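Local coordinates for probable cobalt-precorrin-6B C(15)-methyltransferase (decarboxylating) (Methanothermobacter thermautotrophicus, PDB 1L3I), which probably methylates C-15 of cobalt-precorrin-6B with S-adenosyl-L-methionine and decarboxylates C-12, yielding cobalt-precorrin-7 in anaerobic cobalamin biosynthesis, at residues R22-C27 against N155-N160; V38-G43 against E93-I98; G111-I116 against K140-E145. All coordinates share one frame; numbering follows the deposited sequence.

Interaction 1 (R22-C27 against N155-N160); sequences RCLIMC and NITELN
Leu24 lays its CD2 methyl over the branched end of Leu159, touching CD1 at 3.9 Å and standing 4.1 Å from both Leu159 CG and Leu159 CD2. The near-equal spacing means that one methyl rests on the whole isopropyl fork rather than against a single tip. The two leucines leave their backbones differently: the Leu24 side chain has CG opposite the backbone N (chi1 -175°), whereas Leu159 puts CG opposite its own carbonyl carbon (chi1 -66°), and the two chains approach on a slant. The same CD2 of Leu24 also reaches CG2 of Thr157, at 4.2 Å, so it bridges two residues spaced one apart on the strand. Since alternate residues of a strand face the same way, Thr157 and Leu159 both turn toward the helix, while Glu158 between them points to the other face. The groups that touch are all aliphatic, Thr157 taking part through its CG2 methyl, and the junction is buried but small, because a single helix residue makes it and the nearest alpha carbons, Leu24 CA and Leu159 CA, remain 9.6 Å apart.

The surroundings are more extensive than the contact. Arg22 is fixed by salt bridges to Asp4 and Glu50, and its NE holds the carbonyl O of Thr17, a residue that binds S-adenosyl-L-methionine. Cys23 and Cys27 form disulfides with Cys27 and Cys23 of the second subunit, and residues 157-160 pair with an antiparallel strand of that subunit, so the sheet continues through the tetramer interface. In this chain the helix meets a strand bordering the chain's own sheet; packing of the helix that precedes the first strand against a sheet face is consistent with the Rossmann-like fold of class I methyltransferases.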
# COMPACT_ATOMS: atom_id res chain seq x y z
N ARG A 22 3.17 -9.33 -13.38
CA ARG A 22 3.61 -9.88 -14.66
C ARG A 22 3.37 -8.85 -15.78
O ARG A 22 4.17 -8.72 -16.71
CB ARG A 22 2.88 -11.18 -14.97
CG ARG A 22 3.25 -12.31 -14.04
CD ARG A 22 2.65 -13.63 -14.48
NE ARG A 22 1.21 -13.67 -14.30
CZ ARG A 22 0.33 -13.82 -15.29
NH1 ARG A 22 0.73 -13.93 -16.55
NH2 ARG A 22 -0.97 -13.82 -15.03
N CYS A 23 2.30 -8.08 -15.64
CA CYS A 23 1.96 -7.04 -16.60
C CYS A 23 3.07 -6.00 -16.62
O CYS A 23 3.59 -5.66 -17.69
CB CYS A 23 0.64 -6.40 -16.18
SG CYS A 23 0.02 -5.06 -17.23
N LEU A 24 3.49 -5.55 -15.44
CA LEU A 24 4.54 -4.55 -15.32
C LEU A 24 5.88 -5.12 -15.78
O LEU A 24 6.67 -4.41 -16.42
CB LEU A 24 4.62 -4.00 -13.89
CG LEU A 24 5.60 -2.85 -13.62
CD1 LEU A 24 5.41 -1.71 -14.61
CD2 LEU A 24 5.41 -2.36 -12.22
N ILE A 25 6.15 -6.39 -15.48
CA ILE A 25 7.41 -7.01 -15.91
C ILE A 25 7.49 -6.91 -17.44
O ILE A 25 8.55 -6.59 -18.00
CB ILE A 25 7.50 -8.49 -15.49
CG1 ILE A 25 7.57 -8.61 -13.96
CG2 ILE A 25 8.72 -9.15 -16.15
CD1 ILE A 25 7.64 -10.03 -13.45
N MSE A 26 6.36 -7.16 -18.12
CA MSE A 26 6.32 -7.08 -19.58
C MSE A 26 6.51 -5.64 -20.08
O MSE A 26 7.18 -5.43 -21.10
CB MSE A 26 5.01 -7.67 -20.12
CG MSE A 26 4.85 -9.18 -19.86
SE MSE A 26 6.38 -10.31 -20.46
CE MSE A 26 5.85 -10.55 -22.26
N CYS A 27 5.95 -4.66 -19.36
CA CYS A 27 6.09 -3.26 -19.74
C CYS A 27 7.54 -2.81 -19.65
O CYS A 27 8.04 -2.07 -20.50
CB CYS A 27 5.21 -2.35 -18.88
SG CYS A 27 3.47 -2.43 -19.38
N ASN A 155 16.89 0.69 -10.91
CA ASN A 155 15.63 1.26 -10.46
C ASN A 155 14.84 0.24 -9.66
O ASN A 155 15.04 -0.96 -9.85
CB ASN A 155 14.78 1.71 -11.65
CG ASN A 155 15.37 2.89 -12.35
OD1 ASN A 155 15.15 4.04 -11.94
ND2 ASN A 155 16.15 2.63 -13.40
N ILE A 156 13.97 0.71 -8.76
CA ILE A 156 13.14 -0.21 -7.96
C ILE A 156 11.71 0.30 -7.87
O ILE A 156 11.49 1.49 -7.63
CB ILE A 156 13.71 -0.44 -6.50
CG1 ILE A 156 12.80 -1.43 -5.73
CG2 ILE A 156 13.81 0.88 -5.74
CD1 ILE A 156 13.34 -1.92 -4.43
N THR A 157 10.74 -0.57 -8.13
CA THR A 157 9.33 -0.22 -8.01
C THR A 157 8.66 -1.25 -7.13
O THR A 157 8.82 -2.45 -7.34
CB THR A 157 8.64 -0.22 -9.36
OG1 THR A 157 9.22 0.79 -10.17
CG2 THR A 157 7.16 0.04 -9.21
N GLU A 158 7.94 -0.79 -6.11
CA GLU A 158 7.25 -1.70 -5.21
C GLU A 158 5.75 -1.59 -5.42
O GLU A 158 5.18 -0.50 -5.29
CB GLU A 158 7.57 -1.36 -3.77
CG GLU A 158 7.00 -2.38 -2.82
CD GLU A 158 8.04 -3.02 -1.94
OE1 GLU A 158 9.25 -2.76 -2.12
OE2 GLU A 158 7.62 -3.79 -1.05
N LEU A 159 5.12 -2.71 -5.73
CA LEU A 159 3.68 -2.72 -5.94
C LEU A 159 2.89 -3.34 -4.80
O LEU A 159 3.20 -4.46 -4.36
CB LEU A 159 3.31 -3.50 -7.20
CG LEU A 159 3.69 -3.03 -8.60
CD1 LEU A 159 2.85 -3.81 -9.61
CD2 LEU A 159 3.43 -1.54 -8.74
N ASN A 160 1.89 -2.62 -4.32
CA ASN A 160 1.00 -3.13 -3.29
C ASN A 160 -0.34 -3.17 -4.01
O ASN A 160 -0.89 -2.12 -4.37
CB ASN A 160 0.96 -2.23 -2.07
CG ASN A 160 1.98 -2.63 -1.02
OD1 ASN A 160 1.77 -3.57 -0.24
ND2 ASN A 160 3.10 -1.93 -1.00

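Interaction 2 (V38-G43 against E93-I98); sequences VDVGCG and EALCKI. With SAH (S-adenosyl-L-homocysteine), chain G.
With chi1 of Val38 at 63°, CG1 sits between the backbone N and the carbonyl carbon, and CG2 swings opposite the N, toward the segment 93-98; Ile98, at a similar chi1 of 72° and extended beyond, delivers CD1 to it. This is the first strand of the Rossmann-like methyltransferase sheet and the glycine-rich loop that follows it, packed beside the short helix 91-95 and the turn after it. CG2 of Val38 lies 3.8 Å from CD1 of Ile98 and 3.9 Å from CD2 of Leu95. That leucine methyl fits between two strand residues facing the same way, since it also approaches CG2 of Val40 at 4.1 Å. All three pairs meet nearly at right angles, as branched ends crossing one another. Beyond Leu95, Ile116 and Ile119 of helix 113-122 continue the apolar layer.

Where the strand ends, Gly41, Cys42 and Gly43 bend round S-adenosyl-L-homocysteine. Gly41 O stands 3.3 Å from CG of the ligand, and Cys42 O is equally far, 3.3 Å, from its CA. Asp62 joins loop and ligand, its OD2 hydrogen-bonding both the ligand and the backbone N of Gly43.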
# COMPACT_ATOMS: atom_id res chain seq x y z
N VAL A 38 15.57 -15.01 -21.14
CA VAL A 38 15.82 -16.09 -20.18
C VAL A 38 15.00 -15.79 -18.93
O VAL A 38 14.95 -14.65 -18.47
CB VAL A 38 17.33 -16.26 -19.82
CG1 VAL A 38 17.87 -15.03 -19.15
CG2 VAL A 38 17.52 -17.46 -18.92
N ASP A 39 14.29 -16.80 -18.45
CA ASP A 39 13.49 -16.67 -17.24
C ASP A 39 14.14 -17.56 -16.20
O ASP A 39 14.01 -18.78 -16.23
CB ASP A 39 12.04 -17.11 -17.51
CG ASP A 39 11.13 -16.94 -16.29
OD1 ASP A 39 11.48 -16.19 -15.36
OD2 ASP A 39 10.07 -17.57 -16.24
N VAL A 40 14.92 -16.94 -15.31
CA VAL A 40 15.62 -17.66 -14.25
C VAL A 40 14.64 -17.95 -13.12
O VAL A 40 14.18 -17.02 -12.43
CB VAL A 40 16.83 -16.85 -13.74
CG1 VAL A 40 17.55 -17.59 -12.64
CG2 VAL A 40 17.77 -16.53 -14.88
N GLY A 41 14.34 -19.23 -12.91
CA GLY A 41 13.40 -19.62 -11.87
C GLY A 41 12.01 -19.45 -12.43
O GLY A 41 11.25 -18.63 -11.96
N CYS A 42 11.68 -20.26 -13.42
CA CYS A 42 10.36 -20.15 -14.05
C CYS A 42 9.15 -20.54 -13.21
O CYS A 42 8.04 -20.15 -13.55
CB CYS A 42 10.34 -20.85 -15.41
SG CYS A 42 10.70 -22.60 -15.41
N GLY A 43 9.37 -21.29 -12.13
CA GLY A 43 8.29 -21.70 -11.25
C GLY A 43 7.09 -22.32 -11.95
O GLY A 43 7.24 -23.31 -12.64
N GLU A 93 24.88 -22.75 -13.75
CA GLU A 93 25.30 -23.82 -14.65
C GLU A 93 24.54 -23.70 -15.96
O GLU A 93 25.15 -23.74 -17.04
CB GLU A 93 25.04 -25.21 -14.02
CG GLU A 93 24.81 -26.40 -15.00
CD GLU A 93 23.33 -26.63 -15.36
OE1 GLU A 93 22.48 -26.70 -14.44
OE2 GLU A 93 23.00 -26.76 -16.58
N ALA A 94 23.22 -23.56 -15.85
CA ALA A 94 22.31 -23.47 -17.00
C ALA A 94 22.53 -22.23 -17.84
O ALA A 94 22.51 -22.29 -19.07
CB ALA A 94 20.88 -23.53 -16.52
N LEU A 95 22.74 -21.10 -17.16
CA LEU A 95 22.95 -19.81 -17.83
C LEU A 95 24.17 -19.82 -18.75
O LEU A 95 24.18 -19.15 -19.77
CB LEU A 95 23.09 -18.67 -16.81
CG LEU A 95 21.82 -18.08 -16.21
CD1 LEU A 95 22.21 -17.23 -15.02
CD2 LEU A 95 21.05 -17.26 -17.26
N CYS A 96 25.19 -20.58 -18.37
CA CYS A 96 26.41 -20.68 -19.17
C CYS A 96 26.24 -21.42 -20.50
O CYS A 96 27.06 -21.25 -21.41
CB CYS A 96 27.53 -21.35 -18.37
SG CYS A 96 28.25 -20.37 -17.05
N LYS A 97 25.19 -22.23 -20.61
CA LYS A 97 24.93 -23.01 -21.83
C LYS A 97 24.09 -22.30 -22.89
O LYS A 97 24.03 -22.75 -24.04
CB LYS A 97 24.25 -24.32 -21.48
CG LYS A 97 24.95 -25.16 -20.44
CD LYS A 97 24.18 -26.45 -20.23
CE LYS A 97 24.76 -27.28 -19.09
NZ LYS A 97 24.13 -28.63 -19.06
N ILE A 98 23.45 -21.21 -22.52
CA ILE A 98 22.59 -20.50 -23.46
C ILE A 98 23.31 -19.37 -24.21
O ILE A 98 24.41 -18.98 -23.84
CB ILE A 98 21.32 -19.95 -22.74
CG1 ILE A 98 21.65 -18.77 -21.84
CG2 ILE A 98 20.70 -21.04 -21.89
CD1 ILE A 98 20.43 -18.07 -21.27
N SAH G . 7.67 -16.24 -11.68
CA SAH G . 7.14 -17.60 -11.63
CB SAH G . 7.30 -18.22 -10.21
CG SAH G . 8.79 -18.32 -9.77
SD SAH G . 9.10 -19.06 -8.16
C SAH G . 5.67 -17.57 -12.02
O SAH G . 5.19 -16.46 -12.33
OXT SAH G . 5.03 -18.64 -12.05
C5' SAH G . 10.87 -19.02 -8.07
C4' SAH G . 11.51 -20.19 -8.72
O4' SAH G . 12.92 -19.99 -8.51
C3' SAH G . 11.17 -21.64 -8.11
O3' SAH G . 10.46 -22.60 -8.95
C2' SAH G . 12.58 -22.08 -7.66
O2' SAH G . 12.86 -23.49 -7.60
C1' SAH G . 13.45 -21.29 -8.61
N9 SAH G . 14.85 -21.06 -8.29
C8 SAH G . 15.38 -20.43 -7.14
N7 SAH G . 16.68 -20.38 -7.18
C5 SAH G . 17.04 -21.02 -8.39
C6 SAH G . 18.28 -21.29 -9.01
N6 SAH G . 19.44 -20.92 -8.46
N1 SAH G . 18.30 -21.93 -10.21
C2 SAH G . 17.13 -22.28 -10.75
N3 SAH G . 15.92 -22.08 -10.27
C4 SAH G . 15.93 -21.44 -9.08

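Interaction 3 (G111-I116 against K140-E145); sequences GELQEI and KFEAME
Leu113 pushes CD2 between the side-chain stem of Glu142 and the backbone of Ala143. The methyl lies 3.8 Å from CG of Glu142, and it comes to 3.7 Å from the backbone N of Ala143, with the CB of Ala143 a little farther off at 4.2 Å. Leucine and glutamate run past each other in opposite directions, so the methyl rests alongside the aliphatic part of Glu142 and not near its carboxylate. Both side chains leave their helices with CG opposite the backbone N, but Glu142 then turns sharply at chi2 (57°), which carries its charged end off the path of the leucine and toward Gln114 of the facing helix.

Gln114 behaves differently. Its chain is stretched out, and only at its last torsion does the amide twist to set NE2 near the glutamate. NE2 of Gln114 and OE2 of Glu142 are 3.9 Å apart, too long for a hydrogen bond, and the amide and carboxylate planes are inclined at 68°. The pair therefore borders the apolar core with a loose polar proximity. Backbones are close here, with Leu113 CA 7.4 Å from Ala143 CA, a spacing consistent with the small alanine side chain.

Just before helix 113-122, Glu112 takes the N-cap position, its backbone O accepting a bond from the N of Ile116 at 2.9 Å, while its OE1 makes a weak hydrogen bond to N6 of S-adenosyl-L-homocysteine. Phe141 stacks on Phe141 of the third subunit. Within the Rossmann-like fold, helices 113-122 and 137-149 lie side by side: Ile116 packs on Ala91 of helix 91-95, and Ala143 on Ile182 of strand 170-183.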
# COMPACT_ATOMS: atom_id res chain seq x y z
N GLY A 111 19.71 -17.95 -3.22
CA GLY A 111 20.98 -17.72 -2.56
C GLY A 111 22.11 -17.37 -3.50
O GLY A 111 23.14 -16.89 -3.07
N GLU A 112 21.89 -17.55 -4.80
CA GLU A 112 22.93 -17.28 -5.80
C GLU A 112 22.65 -16.05 -6.66
O GLU A 112 23.15 -15.95 -7.77
CB GLU A 112 23.09 -18.50 -6.71
CG GLU A 112 23.32 -19.79 -5.95
CD GLU A 112 23.19 -21.01 -6.83
OE1 GLU A 112 22.51 -20.94 -7.87
OE2 GLU A 112 23.76 -22.06 -6.45
N LEU A 113 21.91 -15.08 -6.11
CA LEU A 113 21.56 -13.89 -6.87
C LEU A 113 22.75 -13.18 -7.50
O LEU A 113 22.78 -12.90 -8.71
CB LEU A 113 20.77 -12.89 -6.01
CG LEU A 113 20.37 -11.63 -6.76
CD1 LEU A 113 19.38 -11.95 -7.88
CD2 LEU A 113 19.79 -10.63 -5.78
N GLN A 114 23.74 -12.89 -6.67
CA GLN A 114 24.95 -12.19 -7.11
C GLN A 114 25.63 -12.90 -8.29
O GLN A 114 25.96 -12.26 -9.29
CB GLN A 114 25.91 -12.09 -5.94
CG GLN A 114 27.15 -11.29 -6.21
CD GLN A 114 28.02 -11.19 -4.99
OE1 GLN A 114 28.67 -12.17 -4.59
NE2 GLN A 114 28.02 -10.02 -4.36
N GLU A 115 25.79 -14.21 -8.16
CA GLU A 115 26.42 -15.03 -9.19
C GLU A 115 25.61 -15.00 -10.48
O GLU A 115 26.16 -14.81 -11.57
CB GLU A 115 26.53 -16.47 -8.69
CG GLU A 115 27.26 -17.42 -9.60
CD GLU A 115 27.34 -18.83 -9.04
OE1 GLU A 115 26.84 -19.07 -7.90
OE2 GLU A 115 27.90 -19.72 -9.73
N ILE A 116 24.30 -15.22 -10.34
CA ILE A 116 23.32 -15.23 -11.42
C ILE A 116 23.37 -13.92 -12.17
O ILE A 116 23.40 -13.91 -13.40
CB ILE A 116 21.89 -15.44 -10.85
CG1 ILE A 116 21.73 -16.87 -10.33
CG2 ILE A 116 20.82 -15.14 -11.90
CD1 ILE A 116 20.42 -17.09 -9.61
N LYS A 140 15.86 -7.34 -2.32
CA LYS A 140 15.67 -5.98 -2.85
C LYS A 140 16.96 -5.20 -2.71
O LYS A 140 17.40 -4.52 -3.64
CB LYS A 140 14.52 -5.26 -2.11
CG LYS A 140 13.15 -5.82 -2.39
CD LYS A 140 12.10 -5.25 -1.45
CE LYS A 140 10.86 -6.16 -1.44
NZ LYS A 140 9.89 -5.78 -0.38
N PHE A 141 17.58 -5.30 -1.54
CA PHE A 141 18.83 -4.62 -1.27
C PHE A 141 19.94 -5.21 -2.15
O PHE A 141 20.65 -4.48 -2.84
CB PHE A 141 19.21 -4.80 0.20
CG PHE A 141 20.51 -4.16 0.57
CD1 PHE A 141 20.58 -2.79 0.85
CD2 PHE A 141 21.69 -4.92 0.63
CE1 PHE A 141 21.79 -2.19 1.19
CE2 PHE A 141 22.91 -4.33 0.97
CZ PHE A 141 22.96 -2.97 1.25
N GLU A 142 20.07 -6.53 -2.11
CA GLU A 142 21.08 -7.26 -2.88
C GLU A 142 21.05 -6.97 -4.38
O GLU A 142 22.09 -6.66 -4.96
CB GLU A 142 20.95 -8.77 -2.62
CG GLU A 142 22.19 -9.56 -2.99
CD GLU A 142 23.44 -9.05 -2.26
OE1 GLU A 142 23.32 -8.57 -1.10
OE2 GLU A 142 24.54 -9.13 -2.86
N ALA A 143 19.86 -7.01 -4.99
CA ALA A 143 19.69 -6.76 -6.42
C ALA A 143 20.23 -5.37 -6.78
O ALA A 143 20.94 -5.20 -7.76
CB ALA A 143 18.19 -6.89 -6.81
N MSE A 144 19.91 -4.39 -5.94
CA MSE A 144 20.34 -3.02 -6.13
C MSE A 144 21.86 -2.88 -6.07
O MSE A 144 22.47 -2.43 -7.04
CB MSE A 144 19.71 -2.14 -5.07
CG MSE A 144 18.20 -2.11 -5.15
SE MSE A 144 17.63 -0.60 -6.14
CE MSE A 144 17.58 0.60 -4.64
N GLU A 145 22.46 -3.27 -4.95
CA GLU A 145 23.91 -3.19 -4.77
C GLU A 145 24.62 -3.91 -5.92
O GLU A 145 25.41 -3.32 -6.64
CB GLU A 145 24.34 -3.77 -3.40
CG GLU A 145 25.87 -3.66 -3.12
CD GLU A 145 26.28 -3.97 -1.66
OE1 GLU A 145 26.08 -5.12 -1.21
OE2 GLU A 145 26.81 -3.05 -0.98

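Overall arrangement
From the N terminus, helix 19-29 opens the longest loop, which closes when strand 155-167 returns, at residues 155-160, in interaction 1. Inside it, strand 36-40 opens interaction 2, closed by residues 93-98; interaction 3 begins afterwards, at 111-116, and closes at 140-145. The two inner contacts are in series, nested within interaction 1, and none cross. Helix 113-122 joins the inner pair, through Ile116 packing on Leu95 and Val40. Interactions 1 and 3 meet through the Glu158-Lys140 salt bridge and Ile156 packing on Met144. Together they tie helix 19-29 on one face and helices 91-95, 113-122 and 137-149 on the other to strand 36-40, leading into the cofactor-binding loop, and to the chain's edge strand 155-167.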